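Local coordinates for probable ribosomal RNA small subunit methyltransferase (Thermus thermophilus, PDB 3DMH), which transfers a methyl group from S-adenosylmethionine to the N2 atom of a guanosine in 16S ribosomal RNA, at residues A[92-97]-A[115-120]; A[196-201]-A[251-256]; A[224-229]-A[356-361]; A[247-252]-A[273-278]. All coordinates share one frame; numbering follows the deposited sequence.

Overall arrangement
Two seven-stranded sheets with the same strand order, 3-2-1-4-5-7-6, form the core of the chain. In the N-terminal one, contact 1 closes a loop holding strand 102-108 and ties the 92-97 turn to helix 115-128; it is complete before the others begin. Contact 2 opens on strand 196-202, which pairs with 187-193 in an antiparallel hairpin, and closes at the end of helix 248-253. Contact 3 starts between those two segments and reaches on to edge strand 358-362, so 2 and 3 cross. Contact 4, joining helices 248-253 and 265-277, falls wholly within the span of contact 3. Contacts 2 and 4 share L251 and A252, their centres about 5 Å apart.

Contact 1. Residues A[92-97]-A[115-120]; sequences ALPWEA and TAYVQA
W95 and A120 mark the closest backbone approach, CA to CA 6.5 Å, where a short 3-10 turn (94-96) faces the first turns of a helix. The turn is closed by E96 N bonding to L93 O at 2.9 Å, and E96 folds back so that its OE1 accepts from L93 N. W95 CG sits between its backbone N and carbonyl carbon (chi1 53°), which sends the six-membered ring across to the helix. There W95 CE3 rests 3.5 Å from A120 CB, and W95 CH2 meets Y117 CE1 at 3.6 Å. The two rings form an offset edge-to-face pair, the edge of W95 toward the face of Y117, with planes 71° apart. Further along the same phenol, Y117 OH lies 3.3 Å from P94 CD, and the proline lies square across the tyrosine. A leucine in place of Y117 would probably leave the W95 edge without its aromatic face and open a gap beside P94. Around this buried contact, Y117 also packs on T74 and P110, P94 touches S121 on the next turn of helix 115-128, L93 reaches A266 and L269 of helix 265-277, and A92 bonds through its backbone to E73 of strand 68-73.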
loop_
_atom_site.group_PDB
_atom_site.type_symbol
_atom_site.label_atom_id
_atom_site.label_comp_id
_atom_site.label_asym_id
_atom_site.label_seq_id
_atom_site.Cartn_x
_atom_site.Cartn_y
_atom_site.Cartn_z
ATOM N N ALA A 92 5.086 -8.994 -5.452
ATOM C CA ALA A 92 4.986 -10.182 -4.603
ATOM C C ALA A 92 4.827 -9.836 -3.146
ATOM O O ALA A 92 5.351 -8.837 -2.682
ATOM C CB ALA A 92 6.201 -11.062 -4.801
ATOM N N LEU A 93 4.062 -10.668 -2.446
ATOM C CA LEU A 93 3.975 -10.582 -1.010
ATOM C C LEU A 93 5.229 -11.183 -0.383
ATOM O O LEU A 93 5.850 -12.088 -0.956
ATOM C CB LEU A 93 2.768 -11.388 -0.538
ATOM C CG LEU A 93 1.440 -10.994 -1.191
ATOM C CD1 LEU A 93 0.407 -12.080 -0.927
ATOM C CD2 LEU A 93 0.959 -9.657 -0.658
ATOM N N PRO A 94 5.600 -10.713 0.825
ATOM C CA PRO A 94 6.824 -11.210 1.442
ATOM C C PRO A 94 6.789 -12.720 1.615
ATOM O O PRO A 94 7.802 -13.399 1.388
ATOM C CB PRO A 94 6.848 -10.507 2.810
ATOM C CG PRO A 94 6.012 -9.287 2.641
ATOM C CD PRO A 94 4.969 -9.618 1.596
ATOM N N TRP A 95 5.615 -13.243 1.983
ATOM C CA TRP A 95 5.462 -14.677 2.203
ATOM C C TRP A 95 5.321 -15.529 0.936
ATOM O O TRP A 95 5.091 -16.752 1.009
ATOM C CB TRP A 95 4.309 -14.957 3.172
ATOM C CG TRP A 95 3.030 -14.312 2.768
ATOM C CD1 TRP A 95 2.081 -14.834 1.946
ATOM C CD2 TRP A 95 2.548 -13.023 3.181
ATOM N NE1 TRP A 95 1.024 -13.962 1.824
ATOM C CE2 TRP A 95 1.290 -12.836 2.562
ATOM C CE3 TRP A 95 3.058 -12.011 4.009
ATOM C CZ2 TRP A 95 0.518 -11.673 2.753
ATOM C CZ3 TRP A 95 2.289 -10.845 4.202
ATOM C CH2 TRP A 95 1.041 -10.688 3.569
ATOM N N GLU A 96 5.482 -14.894 -0.216
ATOM C CA GLU A 96 5.576 -15.626 -1.470
ATOM C C GLU A 96 7.027 -16.008 -1.766
ATOM O O GLU A 96 7.294 -16.639 -2.790
ATOM C CB GLU A 96 4.935 -14.853 -2.629
ATOM C CG GLU A 96 3.401 -14.832 -2.523
ATOM C CD GLU A 96 2.722 -14.011 -3.604
ATOM O OE1 GLU A 96 3.323 -12.998 -4.040
ATOM O OE2 GLU A 96 1.598 -14.394 -4.010
ATOM N N ALA A 97 7.947 -15.658 -0.863
ATOM C CA ALA A 97 9.364 -15.978 -1.038
ATOM C C ALA A 97 9.600 -17.482 -1.136
ATOM O O ALA A 97 8.976 -18.253 -0.426
ATOM C CB ALA A 97 10.199 -15.396 0.096
ATOM N N THR A 115 1.201 -5.626 13.343
ATOM C CA THR A 115 1.833 -6.829 13.878
ATOM C C THR A 115 1.724 -8.066 12.989
ATOM O O THR A 115 2.716 -8.777 12.806
ATOM C CB THR A 115 1.263 -7.157 15.275
ATOM O OG1 THR A 115 1.544 -6.060 16.148
ATOM C CG2 THR A 115 1.882 -8.441 15.840
ATOM N N ALA A 116 0.528 -8.326 12.458
ATOM C CA ALA A 116 0.290 -9.515 11.643
ATOM C C ALA A 116 1.161 -9.483 10.388
ATOM O O ALA A 116 1.779 -10.491 10.019
ATOM C CB ALA A 116 -1.179 -9.618 11.259
ATOM N N TYR A 117 1.210 -8.326 9.740
ATOM C CA TYR A 117 2.001 -8.190 8.520
ATOM C C TYR A 117 3.492 -8.350 8.799
ATOM O O TYR A 117 4.215 -9.019 8.040
ATOM C CB TYR A 117 1.734 -6.842 7.859
ATOM C CG TYR A 117 2.263 -6.784 6.453
ATOM C CD1 TYR A 117 1.483 -7.217 5.384
ATOM C CD2 TYR A 117 3.554 -6.324 6.188
ATOM C CE1 TYR A 117 1.947 -7.197 4.095
ATOM C CE2 TYR A 117 4.038 -6.295 4.888
ATOM C CZ TYR A 117 3.219 -6.718 3.839
ATOM O OH TYR A 117 3.690 -6.712 2.549
ATOM N N VAL A 118 3.946 -7.758 9.897
ATOM C CA VAL A 118 5.347 -7.875 10.298
ATOM C C VAL A 118 5.647 -9.341 10.610
ATOM O O VAL A 118 6.676 -9.873 10.189
ATOM C CB VAL A 118 5.720 -6.960 11.502
ATOM C CG1 VAL A 118 7.158 -7.227 11.964
ATOM C CG2 VAL A 118 5.535 -5.480 11.163
ATOM N N GLN A 119 4.750 -10.009 11.348
ATOM C CA GLN A 119 5.014 -11.393 11.738
ATOM C C GLN A 119 5.128 -12.313 10.530
ATOM O O GLN A 119 6.015 -13.175 10.473
ATOM C CB GLN A 119 3.920 -11.914 12.685
ATOM C CG GLN A 119 4.191 -13.327 13.206
ATOM C CD GLN A 119 5.371 -13.387 14.158
ATOM O OE1 GLN A 119 5.751 -12.375 14.755
ATOM N NE2 GLN A 119 5.960 -14.573 14.307
ATOM N N ALA A 120 4.229 -12.113 9.568
ATOM C CA ALA A 120 4.238 -12.886 8.332
ATOM C C ALA A 120 5.547 -12.643 7.588
ATOM O O ALA A 120 6.120 -13.567 7.007
ATOM C CB ALA A 120 3.056 -12.490 7.451
#

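Contact 2. Residues A[196-201]-A[251-256]; sequences AEYTFH and LARMGA
Y198 and R253 run antiparallel alongside one another, the phenol end of one beside the root of the other. Y198 OH lies 3.2 Å from R253 CB, and that carbon sits at the edge of the tyrosine ring, in its plane. The arginine leaves the helix with CG anti to its backbone N (chi1 -179°), then bends at both chi2 and chi3, so that the chain folds back past Y198 instead of running straight out. This places the guanidinium nearly parallel to the ring, their planes 16° apart, with Y198 CE1 over one guanidinium face but offset toward its rim, 4.0 Å from R253 NH1. The overlap is slight: NH1 stands off the ring plane near CE1, outside the rim. Beyond the tyrosine, R253 NH1 comes within 4.3 Å of A196 CB. A water in the guanidinium plane links the segments, donating to E197 O at 2.9 Å and accepting from R253 NH2 at a separation short enough to be read with caution. R253 NH2 also bonds to N278 O, which fixes the far end of the arginine, while the E197 carboxylate turns to R192. Just after R253 the helix ends in a Schellman motif: A256 N bonds to L251 O at 3.1 Å and G255 N to A252 O at 2.9 Å, with G255 at positive phi. The arrangement is that of a beta hairpin (187-193 with 196-202) laid against the C-terminal end of a helix of the Rossmann-like methyltransferase domain.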
loop_
_atom_site.group_PDB
_atom_site.type_symbol
_atom_site.label_atom_id
_atom_site.label_comp_id
_atom_site.label_asym_id
_atom_site.label_seq_id
_atom_site.Cartn_x
_atom_site.Cartn_y
_atom_site.Cartn_z
ATOM N N ALA A 196 -27.813 -4.243 2.916
ATOM C CA ALA A 196 -27.322 -5.477 2.296
ATOM C C ALA A 196 -26.118 -6.039 3.044
ATOM O O ALA A 196 -25.319 -5.285 3.594
ATOM C CB ALA A 196 -26.979 -5.240 0.828
ATOM N N GLU A 197 -25.999 -7.361 3.049
ATOM C CA GLU A 197 -24.939 -8.057 3.777
ATOM C C GLU A 197 -23.729 -8.316 2.911
ATOM O O GLU A 197 -23.867 -8.817 1.794
ATOM C CB GLU A 197 -25.442 -9.406 4.285
ATOM C CG GLU A 197 -26.476 -9.308 5.385
ATOM C CD GLU A 197 -25.923 -8.703 6.669
ATOM O OE1 GLU A 197 -24.726 -8.917 6.981
ATOM O OE2 GLU A 197 -26.705 -8.018 7.368
ATOM N N TYR A 198 -22.550 -7.997 3.451
ATOM C CA TYR A 198 -21.268 -8.254 2.785
ATOM C C TYR A 198 -20.339 -9.019 3.712
ATOM O O TYR A 198 -20.330 -8.787 4.922
ATOM C CB TYR A 198 -20.597 -6.940 2.355
ATOM C CG TYR A 198 -21.441 -6.128 1.406
ATOM C CD1 TYR A 198 -21.349 -6.307 0.024
ATOM C CD2 TYR A 198 -22.372 -5.213 1.889
ATOM C CE1 TYR A 198 -22.144 -5.575 -0.847
ATOM C CE2 TYR A 198 -23.172 -4.486 1.030
ATOM C CZ TYR A 198 -23.062 -4.672 -0.333
ATOM O OH TYR A 198 -23.865 -3.941 -1.176
ATOM N N THR A 199 -19.557 -9.936 3.145
ATOM C CA THR A 199 -18.470 -10.558 3.884
ATOM C C THR A 199 -17.174 -10.148 3.223
ATOM O O THR A 199 -16.879 -10.575 2.105
ATOM C CB THR A 199 -18.577 -12.089 3.914
ATOM O OG1 THR A 199 -19.813 -12.456 4.545
ATOM C CG2 THR A 199 -17.433 -12.687 4.711
ATOM N N PHE A 200 -16.415 -9.327 3.929
ATOM C CA PHE A 200 -15.107 -8.897 3.445
ATOM C C PHE A 200 -14.008 -9.877 3.834
ATOM O O PHE A 200 -14.067 -10.531 4.880
ATOM C CB PHE A 200 -14.789 -7.486 3.929
ATOM C CG PHE A 200 -15.757 -6.453 3.436
ATOM C CD1 PHE A 200 -15.622 -5.897 2.169
ATOM C CD2 PHE A 200 -16.827 -6.052 4.229
ATOM C CE1 PHE A 200 -16.523 -4.941 1.706
ATOM C CE2 PHE A 200 -17.742 -5.104 3.779
ATOM C CZ PHE A 200 -17.587 -4.537 2.512
ATOM N N HIS A 201 -13.000 -9.970 2.971
ATOM C CA HIS A 201 -11.889 -10.894 3.148
ATOM C C HIS A 201 -10.639 -10.097 2.928
ATOM O O HIS A 201 -10.560 -9.316 1.984
ATOM C CB HIS A 201 -11.939 -12.001 2.110
ATOM C CG HIS A 201 -13.004 -13.014 2.374
ATOM N ND1 HIS A 201 -14.340 -12.793 2.104
ATOM C CD2 HIS A 201 -12.933 -14.248 2.925
ATOM C CE1 HIS A 201 -15.040 -13.858 2.456
ATOM N NE2 HIS A 201 -14.210 -14.753 2.959
ATOM N N LEU A 251 -20.912 -0.676 -4.254
ATOM C CA LEU A 251 -21.195 -0.051 -5.547
ATOM C C LEU A 251 -21.414 -1.081 -6.668
ATOM O O LEU A 251 -22.272 -0.875 -7.539
ATOM C CB LEU A 251 -20.128 0.983 -5.913
ATOM C CG LEU A 251 -20.135 2.220 -4.996
ATOM C CD1 LEU A 251 -18.862 3.022 -5.217
ATOM C CD2 LEU A 251 -21.390 3.095 -5.186
ATOM N N ALA A 252 -20.673 -2.192 -6.633
ATOM C CA ALA A 252 -20.882 -3.292 -7.593
ATOM C C ALA A 252 -22.236 -3.938 -7.360
ATOM O O ALA A 252 -22.962 -4.244 -8.313
ATOM C CB ALA A 252 -19.781 -4.342 -7.487
ATOM N N ARG A 253 -22.569 -4.134 -6.085
ATOM C CA ARG A 253 -23.875 -4.704 -5.713
ATOM C C ARG A 253 -25.037 -3.827 -6.199
ATOM O O ARG A 253 -26.083 -4.342 -6.607
ATOM C CB ARG A 253 -23.950 -4.943 -4.198
ATOM C CG ARG A 253 -25.257 -5.565 -3.646
ATOM C CD ARG A 253 -25.573 -6.931 -4.226
ATOM N NE ARG A 253 -24.574 -7.964 -3.938
ATOM C CZ ARG A 253 -24.384 -8.548 -2.755
ATOM N NH1 ARG A 253 -25.111 -8.194 -1.695
ATOM N NH2 ARG A 253 -23.457 -9.493 -2.635
ATOM N N MET A 254 -24.825 -2.515 -6.179
ATOM C CA MET A 254 -25.807 -1.541 -6.660
ATOM C C MET A 254 -25.877 -1.471 -8.189
ATOM O O MET A 254 -26.682 -0.716 -8.736
ATOM C CB MET A 254 -25.540 -0.147 -6.072
ATOM C CG MET A 254 -25.663 -0.032 -4.546
ATOM S SD MET A 254 -24.986 1.518 -3.878
ATOM C CE MET A 254 -26.305 2.669 -4.243
ATOM N N GLY A 255 -25.052 -2.256 -8.877
ATOM C CA GLY A 255 -25.147 -2.390 -10.336
ATOM C C GLY A 255 -24.199 -1.513 -11.141
ATOM O O GLY A 255 -24.338 -1.405 -12.368
ATOM N N ALA A 256 -23.259 -0.866 -10.455
ATOM C CA ALA A 256 -22.231 -0.078 -11.116
ATOM C C ALA A 256 -21.218 -0.997 -11.779
ATOM O O ALA A 256 -20.996 -2.133 -11.322
ATOM C CB ALA A 256 -21.521 0.818 -10.101
HETATM O O HOH W 1 -22.824 -10.450 -0.374
#

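Contact 3. Residues A[224-229]-A[356-361]; sequences QERLGP and AFQTLK
E225 and K361 make the tighter part of this surface contact. K361 NZ donates to E225 OE1 at 2.8 Å in a salt bridge, arriving on the syn side of the carboxylate and 20° out of its plane; the other oxygen, E225 OE2, is 3.4 Å from the same nitrogen. The glutamate runs extended beyond CG, whereas K361 bends at chi2 (-79°) to carry its ammonium back to the helix, the two chains meeting nearly perpendicular. Strand 358-362 carries a classic beta bulge at this point, two of its residues, L360 and K361, lying opposite the single V367 of strand 366-371. It is the outermost strand at this end of the 3-2-1-4-5-7-6 sheet characteristic of Rossmann-like methyltransferases, and helix 214-227 reaches it with its last turn. The side toward R226 is looser. R226 NH1 donates to Q358 OE1 at 3.3 Å, from above the carbonyl plane and away from a lone pair, with an N-H...O angle of 142°, so the bond is long and bent. The guanidinium and amide planes stand steeply to each other. Beneath them L360 CD2 comes no nearer than 4.2 Å to R226 NH1. The neighbouring strands also meet the arginine: F369 of strand 366-371 in a cation-pi contact, and F337 of strand 334-340, which touches both R226 and L360.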
loop_
_atom_site.group_PDB
_atom_site.type_symbol
_atom_site.label_atom_id
_atom_site.label_comp_id
_atom_site.label_asym_id
_atom_site.label_seq_id
_atom_site.Cartn_x
_atom_site.Cartn_y
_atom_site.Cartn_z
ATOM N N GLN A 224 -25.695 7.517 -1.676
ATOM C CA GLN A 224 -27.041 6.991 -1.900
ATOM C C GLN A 224 -28.118 8.064 -1.709
ATOM O O GLN A 224 -29.116 8.080 -2.432
ATOM C CB GLN A 224 -27.345 5.765 -1.037
ATOM C CG GLN A 224 -28.762 5.222 -1.291
ATOM C CD GLN A 224 -28.977 3.787 -0.860
ATOM O OE1 GLN A 224 -29.648 3.523 0.139
ATOM N NE2 GLN A 224 -28.431 2.849 -1.624
ATOM N N GLU A 225 -27.910 8.967 -0.755
ATOM C CA GLU A 225 -28.880 10.046 -0.517
ATOM C C GLU A 225 -28.915 11.016 -1.695
ATOM O O GLU A 225 -29.986 11.487 -2.093
ATOM C CB GLU A 225 -28.566 10.803 0.775
ATOM C CG GLU A 225 -28.873 10.018 2.042
ATOM C CD GLU A 225 -28.369 10.691 3.309
ATOM O OE1 GLU A 225 -27.724 11.761 3.223
ATOM O OE2 GLU A 225 -28.627 10.139 4.401
ATOM N N ARG A 226 -27.741 11.298 -2.249
ATOM C CA ARG A 226 -27.592 12.229 -3.360
ATOM C C ARG A 226 -28.114 11.650 -4.677
ATOM O O ARG A 226 -28.865 12.320 -5.396
ATOM C CB ARG A 226 -26.117 12.631 -3.488
ATOM C CG ARG A 226 -25.761 13.486 -4.698
ATOM C CD ARG A 226 -25.775 14.956 -4.366
ATOM N NE ARG A 226 -25.688 15.780 -5.567
ATOM C CZ ARG A 226 -25.638 17.108 -5.567
ATOM N NH1 ARG A 226 -25.651 17.778 -4.419
ATOM N NH2 ARG A 226 -25.570 17.769 -6.717
ATOM N N LEU A 227 -27.732 10.409 -4.981
ATOM C CA LEU A 227 -28.019 9.798 -6.287
ATOM C C LEU A 227 -29.231 8.860 -6.296
ATOM O O LEU A 227 -29.743 8.522 -7.366
ATOM C CB LEU A 227 -26.790 9.042 -6.824
ATOM C CG LEU A 227 -25.437 9.760 -6.874
ATOM C CD1 LEU A 227 -24.391 8.860 -7.509
ATOM C CD2 LEU A 227 -25.497 11.087 -7.616
ATOM N N GLY A 228 -29.669 8.421 -5.116
ATOM C CA GLY A 228 -30.756 7.438 -5.012
ATOM C C GLY A 228 -30.226 6.017 -5.131
ATOM O O GLY A 228 -29.126 5.812 -5.647
ATOM N N PRO A 229 -31.000 5.022 -4.647
ATOM C CA PRO A 229 -30.627 3.602 -4.699
ATOM C C PRO A 229 -30.277 3.098 -6.102
ATOM O O PRO A 229 -29.457 2.182 -6.237
ATOM C CB PRO A 229 -31.884 2.884 -4.185
ATOM C CG PRO A 229 -32.978 3.900 -4.247
ATOM C CD PRO A 229 -32.302 5.204 -3.988
ATOM N N ALA A 356 -15.991 24.325 -8.248
ATOM C CA ALA A 356 -16.935 24.417 -7.138
ATOM C C ALA A 356 -16.993 23.082 -6.407
ATOM O O ALA A 356 -16.539 22.064 -6.935
ATOM C CB ALA A 356 -18.331 24.798 -7.641
ATOM N N PHE A 357 -17.542 23.091 -5.196
ATOM C CA PHE A 357 -17.745 21.860 -4.428
ATOM C C PHE A 357 -18.900 22.045 -3.446
ATOM O O PHE A 357 -19.327 23.170 -3.179
ATOM C CB PHE A 357 -16.461 21.460 -3.673
ATOM C CG PHE A 357 -16.164 22.346 -2.500
ATOM C CD1 PHE A 357 -16.576 21.990 -1.212
ATOM C CD2 PHE A 357 -15.515 23.567 -2.686
ATOM C CE1 PHE A 357 -16.333 22.828 -0.127
ATOM C CE2 PHE A 357 -15.263 24.414 -1.606
ATOM C CZ PHE A 357 -15.680 24.048 -0.321
ATOM N N GLN A 358 -19.399 20.935 -2.913
ATOM C CA GLN A 358 -20.407 20.956 -1.862
ATOM C C GLN A 358 -19.944 20.067 -0.715
ATOM O O GLN A 358 -19.140 19.153 -0.922
ATOM C CB GLN A 358 -21.755 20.472 -2.402
ATOM C CG GLN A 358 -22.261 21.285 -3.600
ATOM C CD GLN A 358 -23.606 20.814 -4.100
ATOM O OE1 GLN A 358 -24.541 20.633 -3.322
ATOM N NE2 GLN A 358 -23.716 20.620 -5.410
ATOM N N THR A 359 -20.427 20.370 0.485
ATOM C CA THR A 359 -20.165 19.567 1.665
ATOM C C THR A 359 -21.447 18.840 2.016
ATOM O O THR A 359 -22.424 19.457 2.472
ATOM C CB THR A 359 -19.696 20.425 2.858
ATOM O OG1 THR A 359 -18.567 21.214 2.459
ATOM C CG2 THR A 359 -19.321 19.545 4.046
ATOM N N LEU A 360 -21.455 17.534 1.783
ATOM C CA LEU A 360 -22.672 16.741 1.971
ATOM C C LEU A 360 -22.846 16.254 3.403
ATOM O O LEU A 360 -23.966 16.029 3.856
ATOM C CB LEU A 360 -22.692 15.545 1.009
ATOM C CG LEU A 360 -22.413 15.824 -0.474
ATOM C CD1 LEU A 360 -22.503 14.552 -1.281
ATOM C CD2 LEU A 360 -23.381 16.870 -1.034
ATOM N N LYS A 361 -21.729 16.079 4.104
ATOM C CA LYS A 361 -21.734 15.627 5.490
ATOM C C LYS A 361 -20.565 16.285 6.201
ATOM O O LYS A 361 -19.485 16.410 5.618
ATOM C CB LYS A 361 -21.540 14.106 5.580
ATOM C CG LYS A 361 -22.552 13.238 4.833
ATOM C CD LYS A 361 -23.856 13.096 5.599
ATOM C CE LYS A 361 -24.891 12.368 4.761
ATOM N NZ LYS A 361 -26.155 12.196 5.513
#

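Contact 4. Residues A[247-252]-A[273-278]; sequences LTLPLA and KGLEAN
L249 and L275 join two successive helices of the Rossmann-like fold, 248-253 and 265-277, which alternate with strands 236-240, 257-262 and 283-286 in beta-alpha-beta crossovers. The backbones come closest at these two residues, CA to CA 6.6 Å. L249 parts its two branches between separate partners: CD1 packs on L275 CD2 at 3.7 Å, while L249 CD2 reaches the end of the other helix, 3.5 Å from N278 ND2 and 3.7 Å from G274 O. The polar atoms under CD2 are already paired, since N278 ND2 donates to G274 O at 2.7 Å with an almost straight N-H...O angle of 174°; G274 O lies in the amide plane of N278, although ND2 is tilted 25° from the carbonyl plane. An alanine here would remove both branches, so L275 CD2 would probably lose its packing partner and a gap would open beside the N278 amide. The N278 side chain further ties the pair to the hairpin, as ND2 also bonds to T199 O. L249 also touches F200 of strand 196-202; T248 OG1 bonds to D239 of strand 236-240; L247 packs on S216 and L220 of helix 214-227 and touches the bound S-adenosylmethionine.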
loop_
_atom_site.group_PDB
_atom_site.type_symbol
_atom_site.label_atom_id
_atom_site.label_comp_id
_atom_site.label_asym_id
_atom_site.label_seq_id
_atom_site.Cartn_x
_atom_site.Cartn_y
_atom_site.Cartn_z
ATOM N N LEU A 247 -15.935 0.371 -0.384
ATOM C CA LEU A 247 -16.763 1.118 -1.360
ATOM C C LEU A 247 -17.080 0.280 -2.599
ATOM O O LEU A 247 -18.180 0.349 -3.154
ATOM C CB LEU A 247 -16.081 2.423 -1.790
ATOM C CG LEU A 247 -15.651 3.370 -0.667
ATOM C CD1 LEU A 247 -14.957 4.610 -1.217
ATOM C CD2 LEU A 247 -16.837 3.785 0.215
ATOM N N THR A 248 -16.087 -0.495 -3.029
ATOM C CA THR A 248 -16.160 -1.256 -4.276
ATOM C C THR A 248 -17.296 -2.274 -4.288
ATOM O O THR A 248 -18.049 -2.348 -5.253
ATOM C CB THR A 248 -14.846 -2.027 -4.514
ATOM O OG1 THR A 248 -13.714 -1.218 -4.112
ATOM C CG2 THR A 248 -14.753 -2.495 -5.983
ATOM N N LEU A 249 -17.397 -3.065 -3.228
ATOM C CA LEU A 249 -18.398 -4.146 -3.203
ATOM C C LEU A 249 -19.828 -3.610 -3.221
ATOM O O LEU A 249 -20.620 -4.035 -4.072
ATOM C CB LEU A 249 -18.163 -5.134 -2.041
ATOM C CG LEU A 249 -17.309 -6.370 -2.383
ATOM C CD1 LEU A 249 -15.851 -6.017 -2.670
ATOM C CD2 LEU A 249 -17.385 -7.401 -1.261
ATOM N N PRO A 250 -20.166 -2.671 -2.302
ATOM C CA PRO A 250 -21.520 -2.093 -2.344
ATOM C C PRO A 250 -21.848 -1.442 -3.683
ATOM O O PRO A 250 -22.938 -1.651 -4.199
ATOM C CB PRO A 250 -21.487 -1.044 -1.230
ATOM C CG PRO A 250 -20.492 -1.572 -0.274
ATOM C CD PRO A 250 -19.406 -2.148 -1.154
ATOM N N LEU A 251 -20.912 -0.676 -4.254
ATOM C CA LEU A 251 -21.195 -0.051 -5.547
ATOM C C LEU A 251 -21.414 -1.081 -6.668
ATOM O O LEU A 251 -22.272 -0.875 -7.539
ATOM C CB LEU A 251 -20.128 0.983 -5.913
ATOM C CG LEU A 251 -20.135 2.220 -4.996
ATOM C CD1 LEU A 251 -18.862 3.022 -5.217
ATOM C CD2 LEU A 251 -21.390 3.095 -5.186
ATOM N N ALA A 252 -20.673 -2.192 -6.633
ATOM C CA ALA A 252 -20.882 -3.292 -7.593
ATOM C C ALA A 252 -22.236 -3.938 -7.360
ATOM O O ALA A 252 -22.962 -4.244 -8.313
ATOM C CB ALA A 252 -19.781 -4.342 -7.487
ATOM N N LYS A 273 -10.637 -11.478 -3.546
ATOM C CA LYS A 273 -11.272 -12.560 -2.775
ATOM C C LYS A 273 -12.657 -12.133 -2.301
ATOM O O LYS A 273 -13.604 -12.928 -2.358
ATOM C CB LYS A 273 -10.411 -13.000 -1.583
ATOM C CG LYS A 273 -10.989 -14.207 -0.805
ATOM C CD LYS A 273 -9.971 -14.811 0.141
ATOM C CE LYS A 273 -10.587 -15.925 0.992
ATOM N NZ LYS A 273 -9.558 -16.598 1.844
ATOM N N GLY A 274 -12.783 -10.877 -1.867
ATOM C CA GLY A 274 -14.097 -10.371 -1.433
ATOM C C GLY A 274 -15.126 -10.348 -2.555
ATOM O O GLY A 274 -16.272 -10.758 -2.358
ATOM N N LEU A 275 -14.725 -9.880 -3.740
ATOM C CA LEU A 275 -15.640 -9.886 -4.907
ATOM C C LEU A 275 -16.138 -11.296 -5.223
ATOM O O LEU A 275 -17.353 -11.518 -5.451
ATOM C CB LEU A 275 -14.952 -9.293 -6.151
ATOM C CG LEU A 275 -14.691 -7.781 -6.096
ATOM C CD1 LEU A 275 -13.656 -7.380 -7.129
ATOM C CD2 LEU A 275 -16.008 -6.968 -6.219
ATOM N N GLU A 276 -15.215 -12.256 -5.199
ATOM C CA GLU A 276 -15.541 -13.662 -5.462
ATOM C C GLU A 276 -16.498 -14.216 -4.426
ATOM O O GLU A 276 -17.473 -14.899 -4.770
ATOM C CB GLU A 276 -14.269 -14.503 -5.438
ATOM C CG GLU A 276 -13.340 -14.268 -6.608
ATOM C CD GLU A 276 -11.923 -14.779 -6.352
ATOM O OE1 GLU A 276 -11.747 -15.658 -5.464
ATOM O OE2 GLU A 276 -10.987 -14.312 -7.047
ATOM N N ALA A 277 -16.211 -13.924 -3.159
ATOM C CA ALA A 277 -16.988 -14.459 -2.038
ATOM C C ALA A 277 -18.421 -13.934 -2.009
ATOM O O ALA A 277 -19.319 -14.578 -1.456
ATOM C CB ALA A 277 -16.289 -14.146 -0.722
ATOM N N ASN A 278 -18.625 -12.757 -2.599
ATOM C CA ASN A 278 -19.930 -12.097 -2.587
ATOM C C ASN A 278 -20.718 -12.202 -3.924
ATOM O O ASN A 278 -21.702 -11.458 -4.101
ATOM C CB ASN A 278 -19.773 -10.641 -2.104
ATOM C CG ASN A 278 -19.394 -10.554 -0.621
ATOM O OD1 ASN A 278 -20.270 -10.432 0.246
ATOM N ND2 ASN A 278 -18.098 -10.668 -0.318
#